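Local coordinates for putative aminotransferase class III protein (Arthrobacter aurescens, PDB 5G4J) that probably acts as a pyridoxal phosphate-dependent phospholyase on phosphoethanolamine, here joined to the cofactor as an imine, at residues L367-D372 with M413-V418; Y61-H66 with G280-N285. One frame throughout, in Å; residues are numbered along the deposited sequence.

Overall arrangement
Contact 2 comes first along the chain and closes before contact 1 opens. Their centres lie about 13 Å apart, and both reach the bound EXT. The strand 368-373 of contact 1 and the strand 56-59 that leads into 61-66 belong to the same mixed sheet. Segment 280-285 follows strand 276-279 of the other seven-stranded sheet. Contact 2 thus joins the two sheets' loops beside the cofactor. The contacts also touch directly. Arg-414 NE lies 2.8 Å from Tyr-61 O and Leu-417 N lies 2.8 Å from His-66 O, both probable hydrogen bonds. Together they line the substrate-phosphate side of the site.

Contact 1. Residues L367-D372 with M413-V418; sequences LFFGID and MRPPLV. With EXT ({5-hydroxy-6-methyl-4-[(E)-{[2-(phosphonooxy)ethyl]imino}methyl]pyridin-3-yl}methyl dihydrogen phosphate), chain C.
Phe-369 and Met-413 form the tight part of this buried contact. Their backbones bond both ways. Phe-369 N gives to Met-413 O at 3.0 Å, nearly straight at 172°. Met-413 N returns a bond of the same length to Phe-369 O. Phe-369 is deposited in two conformers, so its ring contacts hold for the one described and are less certain for the other. Met-413 CB lies over one ring face, 3.4 Å from Phe-369 CE2. The Met-413 sulfur meets the Phe-369 ring obliquely, a Met-aromatic contact. The bend beyond it at chi3 (-86°) brings the methyl CE beside Phe-369 CD2. Ile-345 and Leu-349 of helix 334-355 also pack on the Phe-369 side chain.

The pairing is antiparallel and hydrogen-bonded. It joins strand 368-373 to strand 410-413 within the mixed sheet of this class-III aminotransferase fold. The loop residues Pro-415 and Leu-417 pack more loosely: Leu-367 CD1 meets Leu-417 CD1 at 3.8 Å, and Leu-367 CB stays 4.4 Å from Pro-415 CD. Leu-367 O takes a CA-H contact from Arg-414 and a hydrogen bond from Arg-259.

Toward the ligand, Phe-368 and Arg-414 run side by side. Arg-414 CG sits over a face of the Phe-368 ring, and CD approaches Phe-368 CE2 to 3.4 Å. A bend at chi3 (55°) turns the guanidinium steeply against the ring. Its edge then meets the substrate phosphate of EXT. Arg-414 NH1 bonds EXT OAP at 2.7 Å. Arg-414 NH2 bonds EXT OAS at 2.8 Å. Gln-254 OE1 takes a further bond from NH1, which probably helps to fix the guanidinium's rotation.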
# COMPACT_ATOMS: atom_id res chain seq x y z
N LEU A 367 21.35 10.00 13.38
CA LEU A 367 20.88 11.12 12.60
C LEU A 367 19.38 11.38 12.74
O LEU A 367 18.75 11.82 11.79
CB LEU A 367 21.32 10.98 11.12
CG LEU A 367 22.81 11.06 10.85
CD1 LEU A 367 23.17 10.84 9.37
CD2 LEU A 367 23.30 12.46 11.27
N PHE A 368 18.83 11.09 13.90
CA PHE A 368 17.49 11.55 14.26
C PHE A 368 17.69 12.27 15.54
O PHE A 368 17.84 11.66 16.61
CB PHE A 368 16.50 10.38 14.37
CG PHE A 368 15.08 10.77 14.15
CD1 PHE A 368 14.56 11.95 14.65
CD2 PHE A 368 14.25 9.95 13.43
CE1 PHE A 368 13.22 12.29 14.48
CE2 PHE A 368 12.92 10.28 13.27
CZ PHE A 368 12.39 11.41 13.84
N PHE A 369 17.68 13.60 15.46
CA PHE A 369 18.07 14.40 16.59
C PHE A 369 17.03 15.50 16.78
O PHE A 369 16.32 15.92 15.83
CB PHE A 369 19.59 14.86 16.46
CG PHE A 369 19.98 15.50 15.13
CD1 PHE A 369 20.42 14.76 14.05
CD2 PHE A 369 20.08 16.88 15.00
CE1 PHE A 369 20.81 15.39 12.90
CE2 PHE A 369 20.47 17.50 13.81
CZ PHE A 369 20.84 16.78 12.79
N GLY A 370 16.84 15.91 18.02
CA GLY A 370 15.96 17.01 18.30
C GLY A 370 16.26 17.72 19.61
O GLY A 370 17.13 17.29 20.38
N ILE A 371 15.60 18.87 19.76
CA ILE A 371 15.61 19.61 20.99
C ILE A 371 14.22 20.16 21.24
O ILE A 371 13.50 20.62 20.32
CB ILE A 371 16.62 20.79 20.97
CG1 ILE A 371 16.56 21.58 19.68
CG2 ILE A 371 18.03 20.26 21.20
CD1 ILE A 371 17.43 22.85 19.64
N ASP A 372 13.83 20.15 22.51
CA ASP A 372 12.60 20.76 22.90
C ASP A 372 12.80 22.26 23.15
O ASP A 372 13.83 22.72 23.67
CB ASP A 372 11.86 19.96 24.00
CG ASP A 372 12.57 19.86 25.28
OD1 ASP A 372 13.49 19.05 25.41
OD2 ASP A 372 12.06 20.44 26.22
N MET A 413 15.11 16.86 13.28
CA MET A 413 16.15 16.90 12.25
C MET A 413 16.50 15.46 11.94
O MET A 413 16.72 14.68 12.86
CB MET A 413 17.28 17.68 12.80
CG MET A 413 16.64 19.05 13.15
SD MET A 413 17.78 20.13 14.02
CE MET A 413 17.59 19.65 15.74
N ARG A 414 16.38 15.14 10.66
CA ARG A 414 16.32 13.73 10.21
C ARG A 414 16.70 13.71 8.77
O ARG A 414 15.86 13.40 7.93
CB ARG A 414 14.94 13.17 10.45
CG ARG A 414 14.74 11.67 10.18
CD ARG A 414 13.24 11.37 10.03
NE ARG A 414 12.61 12.19 9.04
CZ ARG A 414 11.30 12.17 8.78
NH1 ARG A 414 10.48 11.28 9.37
NH2 ARG A 414 10.78 13.04 7.90
N PRO A 415 17.96 14.01 8.49
CA PRO A 415 18.34 14.23 7.05
C PRO A 415 18.55 12.92 6.30
O PRO A 415 18.64 11.83 6.92
CB PRO A 415 19.66 15.00 7.16
CG PRO A 415 20.23 14.49 8.43
CD PRO A 415 19.07 14.37 9.39
N PRO A 416 18.65 12.99 4.97
CA PRO A 416 19.20 11.83 4.25
C PRO A 416 20.43 11.26 4.89
O PRO A 416 21.24 12.03 5.48
CB PRO A 416 19.42 12.36 2.83
CG PRO A 416 18.52 13.56 2.74
CD PRO A 416 18.28 14.10 4.08
N LEU A 417 20.61 9.94 4.86
CA LEU A 417 21.72 9.36 5.58
C LEU A 417 23.15 9.61 4.93
O LEU A 417 24.14 9.09 5.41
CB LEU A 417 21.53 7.85 5.83
CG LEU A 417 21.87 7.45 7.27
CD1 LEU A 417 20.84 7.98 8.30
CD2 LEU A 417 22.09 5.96 7.41
N VAL A 418 23.17 10.25 3.77
CA VAL A 418 24.39 10.73 3.20
C VAL A 418 24.85 12.07 3.74
O VAL A 418 25.85 12.61 3.26
CB VAL A 418 24.31 10.79 1.66
CG1 VAL A 418 24.19 9.38 1.08
CG2 VAL A 418 23.15 11.62 1.17
CAA EXT C . 4.48 6.43 9.32
CAB EXT C . 4.28 7.56 8.48
PAC EXT C . 3.20 5.16 5.18
OAD EXT C . 2.72 6.59 5.26
OAE EXT C . 4.13 4.74 4.19
OAF EXT C . 1.98 4.31 4.93
OAG EXT C . 3.80 4.83 6.54
CAH EXT C . 3.13 4.87 7.84
CAI EXT C . 3.92 5.15 9.00
NAJ EXT C . 4.81 4.20 11.10
CAK EXT C . 4.09 4.10 9.95
CAL EXT C . 5.34 5.42 11.42
CAM EXT C . 6.05 5.53 12.66
CAN EXT C . 5.17 6.53 10.56
OAO EXT C . 5.71 7.75 10.94
OAP EXT C . 7.86 11.51 9.75
PAQ EXT C . 7.22 12.18 8.48
OAR EXT C . 6.56 13.55 8.90
OAS EXT C . 8.16 12.44 7.31
OAT EXT C . 5.95 11.16 8.06
CAU EXT C . 4.64 11.25 8.61
CAV EXT C . 3.95 9.98 8.11
NAW EXT C . 4.50 8.80 8.87

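Contact 2. Residues Y61-H66 with G280-N285; sequences YNNVPH and GKPMGN. With EXT ({5-hydroxy-6-methyl-4-[(E)-{[2-(phosphonooxy)ethyl]imino}methyl]pyridin-3-yl}methyl dihydrogen phosphate), chain C.
Lys-281 crosses the Asn-63 amide obliquely on its way to the imine ligand. Its CD rests 3.6 Å from Asn-63 ND2, and its tip grips EXT. The chain is extended as far as CE and then bends at chi4 (-68°). This turn brings Lys-281 NZ to the bridging phosphate oxygen OAT of EXT, a hydrogen bond of 2.7 Å. The Lys-281 CE atom lies 3.5 Å from the imine nitrogen NAW of EXT. One water ties the two segments to the same phosphate. It accepts from Lys-281 NZ at 2.9 Å and donates to Asn-63 OD1 and to EXT OAS. Tyr-61 OH also bonds oxygen OAR, though the position of the hydroxyl is less sure. Thr-311 of the second subunit bonds Lys-281 NZ as well. With an alanine in place of Lys-281, OAT and the water are likely to lose their amine partner, and a gap would probably open beside Asn-63.

Behind this shell, Val-64 CG2 meets Lys-281 CG at 3.8 Å, the two side chains crossing at about a right angle. Further out, His-66 CB touches Pro-282 CB at 3.4 Å, and the proline carbon lies obliquely to the imidazole. Val-64 O receives CA-H contacts from Pro-282 and Asn-285. Pro-65 centres an inverse gamma turn there, closed by a weak bond from His-66 N to Val-64 O. The Asn-285 amide fastens the next residues: OD1 accepts from Val-67 N, and ND2 gives to Gly-68 O. Val-325 of helix 316-331 packs on both His-66 and Asn-285.

Lys-281 follows strand 276-279, beside the imine. This is consistent with the Schiff-base lysine site of class-III aminotransferases.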
# COMPACT_ATOMS: atom_id res chain seq x y z
N TYR A 61 15.58 17.12 6.98
CA TYR A 61 14.28 16.57 7.38
C TYR A 61 13.85 15.26 6.78
O TYR A 61 13.19 14.49 7.48
CB TYR A 61 13.12 17.61 7.14
CG TYR A 61 11.78 17.01 7.63
CD1 TYR A 61 11.55 16.88 8.99
CD2 TYR A 61 10.82 16.48 6.76
CE1 TYR A 61 10.42 16.32 9.50
CE2 TYR A 61 9.62 15.89 7.27
CZ TYR A 61 9.42 15.81 8.68
OH TYR A 61 8.32 15.29 9.44
N ASN A 62 14.18 14.98 5.52
CA ASN A 62 13.61 13.89 4.78
C ASN A 62 14.36 12.60 4.89
O ASN A 62 15.50 12.51 4.47
CB ASN A 62 13.40 14.31 3.35
CG ASN A 62 12.30 15.35 3.25
OD1 ASN A 62 11.12 15.03 3.47
ND2 ASN A 62 12.67 16.59 3.01
N ASN A 63 13.67 11.59 5.39
CA ASN A 63 14.25 10.27 5.51
C ASN A 63 13.92 9.35 4.41
O ASN A 63 14.56 8.32 4.29
CB ASN A 63 13.91 9.65 6.86
CG ASN A 63 12.45 9.30 7.00
OD1 ASN A 63 11.59 9.89 6.38
ND2 ASN A 63 12.20 8.37 7.88
N VAL A 64 12.92 9.67 3.60
CA VAL A 64 12.60 8.81 2.46
C VAL A 64 13.75 8.67 1.44
O VAL A 64 14.12 7.55 1.07
CB VAL A 64 11.27 9.27 1.82
CG1 VAL A 64 11.03 8.55 0.51
CG2 VAL A 64 10.13 9.03 2.77
N PRO A 65 14.44 9.77 1.09
CA PRO A 65 15.61 9.65 0.24
C PRO A 65 16.82 9.30 1.08
O PRO A 65 17.81 10.08 1.26
CB PRO A 65 15.73 11.04 -0.39
CG PRO A 65 15.08 11.96 0.57
CD PRO A 65 14.08 11.19 1.36
N HIS A 66 16.76 8.08 1.62
CA HIS A 66 17.74 7.57 2.55
C HIS A 66 19.18 7.68 2.08
O HIS A 66 20.08 8.02 2.86
CB HIS A 66 17.39 6.08 2.75
CG HIS A 66 18.17 5.40 3.81
ND1 HIS A 66 18.07 5.76 5.12
CD2 HIS A 66 19.03 4.37 3.75
CE1 HIS A 66 18.84 4.98 5.84
NE2 HIS A 66 19.48 4.17 5.04
N GLY A 280 9.16 0.78 6.05
CA GLY A 280 8.54 1.45 4.91
C GLY A 280 9.60 2.49 4.46
O GLY A 280 10.70 2.12 4.10
N LYS A 281 9.26 3.78 4.66
CA LYS A 281 10.03 5.00 4.20
C LYS A 281 11.28 4.86 3.33
O LYS A 281 11.19 4.70 2.11
CB LYS A 281 10.15 6.00 5.33
CG LYS A 281 8.83 6.75 5.57
CD LYS A 281 8.85 7.57 6.85
CE LYS A 281 7.48 8.20 7.18
NZ LYS A 281 6.89 9.28 6.35
N PRO A 282 12.46 4.85 3.99
CA PRO A 282 13.69 4.81 3.29
C PRO A 282 13.90 3.68 2.45
O PRO A 282 14.80 3.74 1.65
CB PRO A 282 14.77 4.69 4.47
CG PRO A 282 13.98 3.95 5.55
CD PRO A 282 12.71 4.76 5.47
N MET A 283 13.18 2.57 2.67
CA MET A 283 13.72 1.34 2.14
C MET A 283 14.01 1.27 0.64
O MET A 283 14.93 0.54 0.17
CB MET A 283 12.94 0.17 2.73
CG MET A 283 11.87 -0.42 2.00
SD MET A 283 10.94 -1.62 3.07
CE MET A 283 11.58 -3.19 2.57
N GLY A 284 13.19 1.97 -0.18
CA GLY A 284 13.40 2.07 -1.62
C GLY A 284 13.83 3.45 -2.10
O GLY A 284 13.65 3.79 -3.26
N ASN A 285 14.35 4.28 -1.21
CA ASN A 285 14.74 5.67 -1.53
C ASN A 285 13.57 6.56 -2.01
O ASN A 285 13.80 7.64 -2.54
CB ASN A 285 15.85 5.75 -2.53
CG ASN A 285 16.82 6.91 -2.24
OD1 ASN A 285 17.17 7.16 -1.10
ND2 ASN A 285 17.21 7.67 -3.29
CAA EXT C . 4.48 6.43 9.32
CAB EXT C . 4.28 7.56 8.48
PAC EXT C . 3.20 5.16 5.18
OAD EXT C . 2.72 6.59 5.26
OAE EXT C . 4.13 4.74 4.19
OAF EXT C . 1.98 4.31 4.93
OAG EXT C . 3.80 4.83 6.54
CAH EXT C . 3.13 4.87 7.84
CAI EXT C . 3.92 5.15 9.00
NAJ EXT C . 4.81 4.20 11.10
CAK EXT C . 4.09 4.10 9.95
CAL EXT C . 5.34 5.42 11.42
CAM EXT C . 6.05 5.53 12.66
CAN EXT C . 5.17 6.53 10.56
OAO EXT C . 5.71 7.75 10.94
OAP EXT C . 7.86 11.51 9.75
PAQ EXT C . 7.22 12.18 8.48
OAR EXT C . 6.56 13.55 8.90
OAS EXT C . 8.16 12.44 7.31
OAT EXT C . 5.95 11.16 8.06
CAU EXT C . 4.64 11.25 8.61
CAV EXT C . 3.95 9.98 8.11
NAW EXT C . 4.50 8.80 8.87
O HOH W 1 9.24 10.82 5.51